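Local coordinates for protein putative oxidoreductase (Magnetospirillum magnetotacticum, PDB 3C1A) that probably acts as an NAD(P)-dependent oxidoreductase of the GFO/IDH/MocA family, although its substrate and reaction are not known, at residues 14-19 with 71-76; 37-42 with 56-61. All blocks are in the same frame, centred on the assembly; numbering follows the deposited sequence.

Interaction 1: 14-19 with 71-76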
loop_
_atom_site.group_PDB
_atom_site.type_symbol
_atom_site.label_atom_id
_atom_site.label_comp_id
_atom_site.label_asym_id
_atom_site.label_seq_id
_atom_site.Cartn_x
_atom_site.Cartn_y
_atom_site.Cartn_z
ATOM N N ALA A 14 -6.294 13.391 12.312
ATOM C CA ALA A 14 -6.988 12.475 13.197
ATOM C C ALA A 14 -6.881 11.059 12.626
ATOM O O ALA A 14 -6.749 10.877 11.416
ATOM C CB ALA A 14 -8.444 12.889 13.372
ATOM N N LEU A 15 -6.916 10.065 13.512
ATOM C CA LEU A 15 -6.775 8.675 13.118
ATOM C C LEU A 15 -8.009 7.877 13.531
ATOM O O LEU A 15 -8.494 7.966 14.693
ATOM C CB LEU A 15 -5.514 8.100 13.760
ATOM C CG LEU A 15 -5.217 6.602 13.620
ATOM C CD1 LEU A 15 -5.086 6.234 12.155
ATOM C CD2 LEU A 15 -3.951 6.249 14.401
ATOM N N ILE A 16 -8.580 7.163 12.567
ATOM C CA ILE A 16 -9.679 6.304 12.861
ATOM C C ILE A 16 -9.074 4.913 12.660
ATOM O O ILE A 16 -8.702 4.550 11.537
ATOM C CB ILE A 16 -10.910 6.552 11.982
ATOM C CG1 ILE A 16 -11.430 7.988 12.196
ATOM C CG2 ILE A 16 -11.955 5.499 12.299
ATOM C CD1 ILE A 16 -12.366 8.490 11.133
ATOM N N GLY A 17 -8.934 4.171 13.756
ATOM C CA GLY A 17 -8.251 2.876 13.752
ATOM C C GLY A 17 -9.096 1.788 14.354
ATOM O O GLY A 17 -9.839 2.026 15.298
ATOM N N ALA A 18 -9.011 0.588 13.798
ATOM C CA ALA A 18 -9.651 -0.580 14.399
ATOM C C ALA A 18 -8.826 -1.808 14.063
ATOM O O ALA A 18 -8.287 -1.919 12.957
ATOM C CB ALA A 18 -11.078 -0.736 13.888
ATOM N N GLY A 19 -8.700 -2.705 15.039
ATOM C CA GLY A 19 -8.021 -3.981 14.842
ATOM C C GLY A 19 -6.514 -3.850 14.814
ATOM O O GLY A 19 -5.930 -3.100 15.609
ATOM N N GLU A 71 -7.971 18.666 10.142
ATOM C CA GLU A 71 -7.747 19.019 8.733
ATOM C C GLU A 71 -7.822 17.809 7.780
ATOM O O GLU A 71 -8.166 17.963 6.607
ATOM C CB GLU A 71 -6.407 19.712 8.588
ATOM C CG GLU A 71 -6.403 21.073 9.255
ATOM C CD GLU A 71 -5.122 21.820 9.055
ATOM O OE1 GLU A 71 -5.012 22.556 8.056
ATOM O OE2 GLU A 71 -4.246 21.704 9.930
ATOM N N ALA A 72 -7.476 16.626 8.295
ATOM C CA ALA A 72 -7.299 15.416 7.494
ATOM C C ALA A 72 -7.469 14.183 8.370
ATOM O O ALA A 72 -7.192 14.228 9.557
ATOM C CB ALA A 72 -5.890 15.416 6.826
ATOM N N VAL A 73 -7.958 13.097 7.769
ATOM C CA VAL A 73 -8.262 11.846 8.479
ATOM C C VAL A 73 -7.445 10.684 7.892
ATOM O O VAL A 73 -7.435 10.497 6.671
ATOM C CB VAL A 73 -9.774 11.481 8.380
ATOM C CG1 VAL A 73 -10.085 10.252 9.218
ATOM C CG2 VAL A 73 -10.668 12.674 8.804
ATOM N N ILE A 74 -6.764 9.923 8.756
ATOM C CA ILE A 74 -6.157 8.673 8.372
ATOM C C ILE A 74 -7.131 7.517 8.737
ATOM O O ILE A 74 -7.533 7.353 9.913
ATOM C CB ILE A 74 -4.806 8.488 9.095
ATOM C CG1 ILE A 74 -3.883 9.695 8.832
ATOM C CG2 ILE A 74 -4.135 7.161 8.717
ATOM C CD1 ILE A 74 -2.441 9.518 9.384
ATOM N N ILE A 75 -7.543 6.748 7.739
ATOM C CA ILE A 75 -8.481 5.670 7.936
ATOM C C ILE A 75 -7.688 4.326 7.906
ATOM O O ILE A 75 -7.290 3.833 6.844
ATOM C CB ILE A 75 -9.656 5.756 6.867
ATOM C CG1 ILE A 75 -10.427 7.075 7.043
ATOM C CG2 ILE A 75 -10.591 4.615 7.002
ATOM C CD1 ILE A 75 -11.270 7.475 5.827
ATOM N N ALA A 76 -7.454 3.767 9.096
ATOM C CA ALA A 76 -6.749 2.506 9.275
ATOM C C ALA A 76 -7.679 1.475 9.954
ATOM O O ALA A 76 -7.407 0.985 11.035
ATOM C CB ALA A 76 -5.490 2.759 10.067
#
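The two central strands in the parallel sheet of an NAD-binding-type Rossmann fold meet here: 14-17 pairs with 72-76, and Ala14, Leu15, Ile16 and Gly17 lie opposite Val73, Ile74, Ile75 and Ala76. Their axes run in the same sense, 20° apart, and the backbone bonds alternate as parallel pairing requires. Ala14 N donates to Ala72 O (3.0 Å), and Ala14 O takes Ile74 N at 2.8 Å. Ile16 repeats the pattern one step on: its N reaches Ile74 O at 2.9 Å in an almost perfectly straight bond (178° at the hydrogen), and its O receives Ala76 N at 2.9 Å. Every peptide group of 14-17 that points at the other strand is thus bonded to it.

In a Rossmann fold the chain leaves its first strand through a glycine-rich turn, and Gly17-Ala18-Gly19 fits the start of that GxGxxG sequence. Ala18 N, just past the strand, still bonds to Ala76 O (3.2 Å). The pairing therefore runs one residue beyond the strand, into the glycine-rich turn, which in relatives of this fold faces the dinucleotide.

On the face bearing Leu15, Ile74 and Ala76, one methyl does the touching. With CG anti to the backbone N (chi1 174°), the second torsion of Leu15 turns CD1 toward the neighbouring strand, 3.7 Å from Ile74 CG2. Leu15 CD1 also rests 3.5 Å from Ile74 O and 4.1 Å from Ala76 CB. Helix 25-31 closes this face through Tyr25, Ile26 and Ile29. On the reverse face Ile16 sends its CG1-CD1 arm across Val73, though Val73 has two conformers and the detail is doubtful; Ile85 of helix 82-91 packs against Ile16 and Ile75 there.

Interaction 2: 37-42 with 56-61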
loop_
_atom_site.group_PDB
_atom_site.type_symbol
_atom_site.label_atom_id
_atom_site.label_comp_id
_atom_site.label_asym_id
_atom_site.label_seq_id
_atom_site.Cartn_x
_atom_site.Cartn_y
_atom_site.Cartn_z
ATOM N N LEU A 37 -1.404 14.735 15.996
ATOM C CA LEU A 37 -2.598 13.888 16.164
ATOM C C LEU A 37 -3.523 14.593 17.150
ATOM O O LEU A 37 -3.268 14.610 18.339
ATOM C CB LEU A 37 -2.235 12.464 16.646
ATOM C CG LEU A 37 -3.354 11.431 16.746
ATOM C CD1 LEU A 37 -3.835 11.106 15.354
ATOM C CD2 LEU A 37 -2.896 10.175 17.508
ATOM N N VAL A 38 -4.594 15.184 16.638
ATOM C CA VAL A 38 -5.512 15.965 17.450
ATOM C C VAL A 38 -6.775 15.213 17.933
ATOM O O VAL A 38 -7.390 15.618 18.927
ATOM C CB VAL A 38 -5.890 17.285 16.742
ATOM C CG1 VAL A 38 -4.669 18.035 16.318
ATOM C CG2 VAL A 38 -6.836 17.045 15.539
ATOM N N ARG A 39 -7.209 14.173 17.215
ATOM C CA ARG A 39 -8.217 13.242 17.733
ATOM C C ARG A 39 -7.829 11.831 17.346
ATOM O O ARG A 39 -7.150 11.614 16.333
ATOM C CB ARG A 39 -9.660 13.517 17.212
ATOM C CG ARG A 39 -10.155 14.924 17.384
ATOM C CD ARG A 39 -11.678 15.028 17.554
ATOM N NE ARG A 39 -12.070 16.429 17.650
ATOM C CZ ARG A 39 -13.205 16.903 18.167
ATOM N NH1 ARG A 39 -14.144 16.094 18.601
ATOM N NH2 ARG A 39 -13.420 18.215 18.150
ATOM N N LEU A 40 -8.303 10.880 18.140
ATOM C CA LEU A 40 -8.104 9.442 17.901
ATOM C C LEU A 40 -9.366 8.692 18.238
ATOM O O LEU A 40 -9.852 8.793 19.369
ATOM C CB LEU A 40 -6.977 8.931 18.808
ATOM C CG LEU A 40 -6.680 7.434 18.801
ATOM C CD1 LEU A 40 -6.192 6.998 17.402
ATOM C CD2 LEU A 40 -5.671 7.108 19.929
ATOM N N ALA A 41 -9.915 7.998 17.237
ATOM C CA ALA A 41 -10.975 7.032 17.421
ATOM C C ALA A 41 -10.430 5.612 17.216
ATOM O O ALA A 41 -10.195 5.191 16.095
ATOM C CB ALA A 41 -12.108 7.321 16.473
ATOM N N SER A 42 -10.202 4.865 18.292
ATOM C CA SER A 42 -9.612 3.520 18.157
ATOM C C SER A 42 -10.222 2.489 19.097
ATOM O O SER A 42 -10.382 2.763 20.277
ATOM C CB SER A 42 -8.119 3.550 18.425
ATOM O OG SER A 42 -7.578 2.241 18.257
ATOM N N VAL A 56 -7.893 14.297 21.547
ATOM C CA VAL A 56 -9.217 13.888 22.022
ATOM C C VAL A 56 -9.504 12.422 21.689
ATOM O O VAL A 56 -9.434 12.003 20.521
ATOM C CB VAL A 56 -10.344 14.715 21.345
ATOM C CG1 VAL A 56 -11.682 14.305 21.884
ATOM C CG2 VAL A 56 -10.119 16.200 21.500
ATOM N N ILE A 57 -9.895 11.652 22.704
ATOM C CA ILE A 57 -10.296 10.253 22.510
ATOM C C ILE A 57 -11.783 10.126 22.190
ATOM O O ILE A 57 -12.653 10.594 22.938
ATOM C CB ILE A 57 -9.961 9.392 23.750
ATOM C CG1 ILE A 57 -8.474 9.535 24.093
ATOM C CG2 ILE A 57 -10.383 7.922 23.518
ATOM C CD1 ILE A 57 -7.535 9.070 23.015
ATOM N N GLU A 58 -12.059 9.508 21.053
ATOM C CA GLU A 58 -13.413 9.278 20.604
ATOM C C GLU A 58 -13.739 7.808 20.526
ATOM O O GLU A 58 -12.964 7.004 20.023
ATOM C CB GLU A 58 -13.654 9.938 19.236
ATOM C CG GLU A 58 -13.323 11.430 19.154
ATOM C CD GLU A 58 -14.282 12.342 19.924
ATOM O OE1 GLU A 58 -15.108 11.857 20.737
ATOM O OE2 GLU A 58 -14.163 13.569 19.745
ATOM N N SER A 59 -14.929 7.459 20.977
ATOM C CA SER A 59 -15.430 6.135 20.774
ATOM C C SER A 59 -16.115 6.081 19.407
ATOM O O SER A 59 -16.058 5.049 18.723
ATOM C CB SER A 59 -16.393 5.774 21.900
ATOM O OG SER A 59 -17.654 6.367 21.654
ATOM N N ASP A 60 -16.725 7.196 18.987
ATOM C CA ASP A 60 -17.474 7.267 17.719
ATOM C C ASP A 60 -16.670 7.939 16.623
ATOM O O ASP A 60 -16.309 9.106 16.778
ATOM C CB ASP A 60 -18.776 8.039 17.955
ATOM C CG ASP A 60 -19.810 7.828 16.868
ATOM O OD1 ASP A 60 -19.461 7.611 15.677
ATOM O OD2 ASP A 60 -21.002 7.899 17.231
ATOM N N TRP A 61 -16.404 7.219 15.514
ATOM C CA TRP A 61 -15.626 7.774 14.407
ATOM C C TRP A 61 -16.263 9.034 13.848
ATOM O O TRP A 61 -15.549 9.912 13.363
ATOM C CB TRP A 61 -15.336 6.748 13.272
ATOM C CG TRP A 61 -16.546 6.189 12.544
ATOM C CD1 TRP A 61 -17.179 5.054 12.837
ATOM C CD2 TRP A 61 -17.234 6.749 11.402
ATOM N NE1 TRP A 61 -18.246 4.856 11.989
ATOM C CE2 TRP A 61 -18.290 5.879 11.089
ATOM C CE3 TRP A 61 -17.053 7.884 10.623
ATOM C CZ2 TRP A 61 -19.167 6.114 10.039
ATOM C CZ3 TRP A 61 -17.904 8.125 9.598
ATOM C CH2 TRP A 61 -18.953 7.234 9.291
#
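Val38 opens the pairing with its backbone alone: its O accepts Val56 N at 3.0 Å.

Arg39 follows, opposite Val56, and its side chain runs alongside that valine, Arg39 CG lying 4.0 Å from Val56 CB. Straight from CG to NE, the arginine carries its guanidinium past Val56 to Glu58, two residues further along the edge strand. There Arg39 NH1 meets Glu58 OE2 at 2.8 Å in a salt bridge. The guanidinium and carboxylate planes are only 18° apart, yet the bond is bent (137° at the hydrogen) and uses a single oxygen. Glu58 comes back to it through a fold in its own chain (chi2 -70°), while Arg39 NE holds a second carboxylate, that of Glu69. A leucine in place of Arg39 would probably leave the carboxylates of Glu58 and Glu69 without this positive partner, and Glu58 freer to swing away.

These strands belong to the beta-alpha-beta unit 35-42, 45-48, 56-58, in which 56-58 forms one border of the Rossmann sheet. Leu40 supplies the next two backbone bonds: its N reaches Val56 O at 2.9 Å, and its O receives Glu58 N, also at 2.9 Å. On the other face from Arg39, Leu40 and Ile57 run alongside each other with their ends on the same side, Leu40 CD2 being 4.1 Å from Ile57 CD1; Leu48 of the connecting helix touches both. Ala41 returns to the face of Arg39, where its CB approaches Glu58 CB and Trp61 CA, each at 4.1 Å, as the chain turns toward helix 62-65. Beyond it Ser42 points away from the edge strand, and its OG bonds to Asn44 N.

In the fold
From the N terminus, the chain lays down strand 11-17, turns through helix 25-31 and returns as strand 35-42. Helix 45-48 then leads to strand 56-58, where interaction 2 closes a short loop of 13 residues. Residues 59-71, with the short helix 62-65, carry the chain back across the sheet to 72-76, and interaction 1 closes the larger loop, with interaction 2 nested inside it. The two contacts meet along neighbouring strands: Gly17 N with Ala41 O and Leu15 O with Ala41 N are probable hydrogen bonds. With those bonds, the two contacts link 56-58, 35-42, 11-17 and 72-76 in that order, from the sheet's border to its middle, four of the six parallel Rossmann strands.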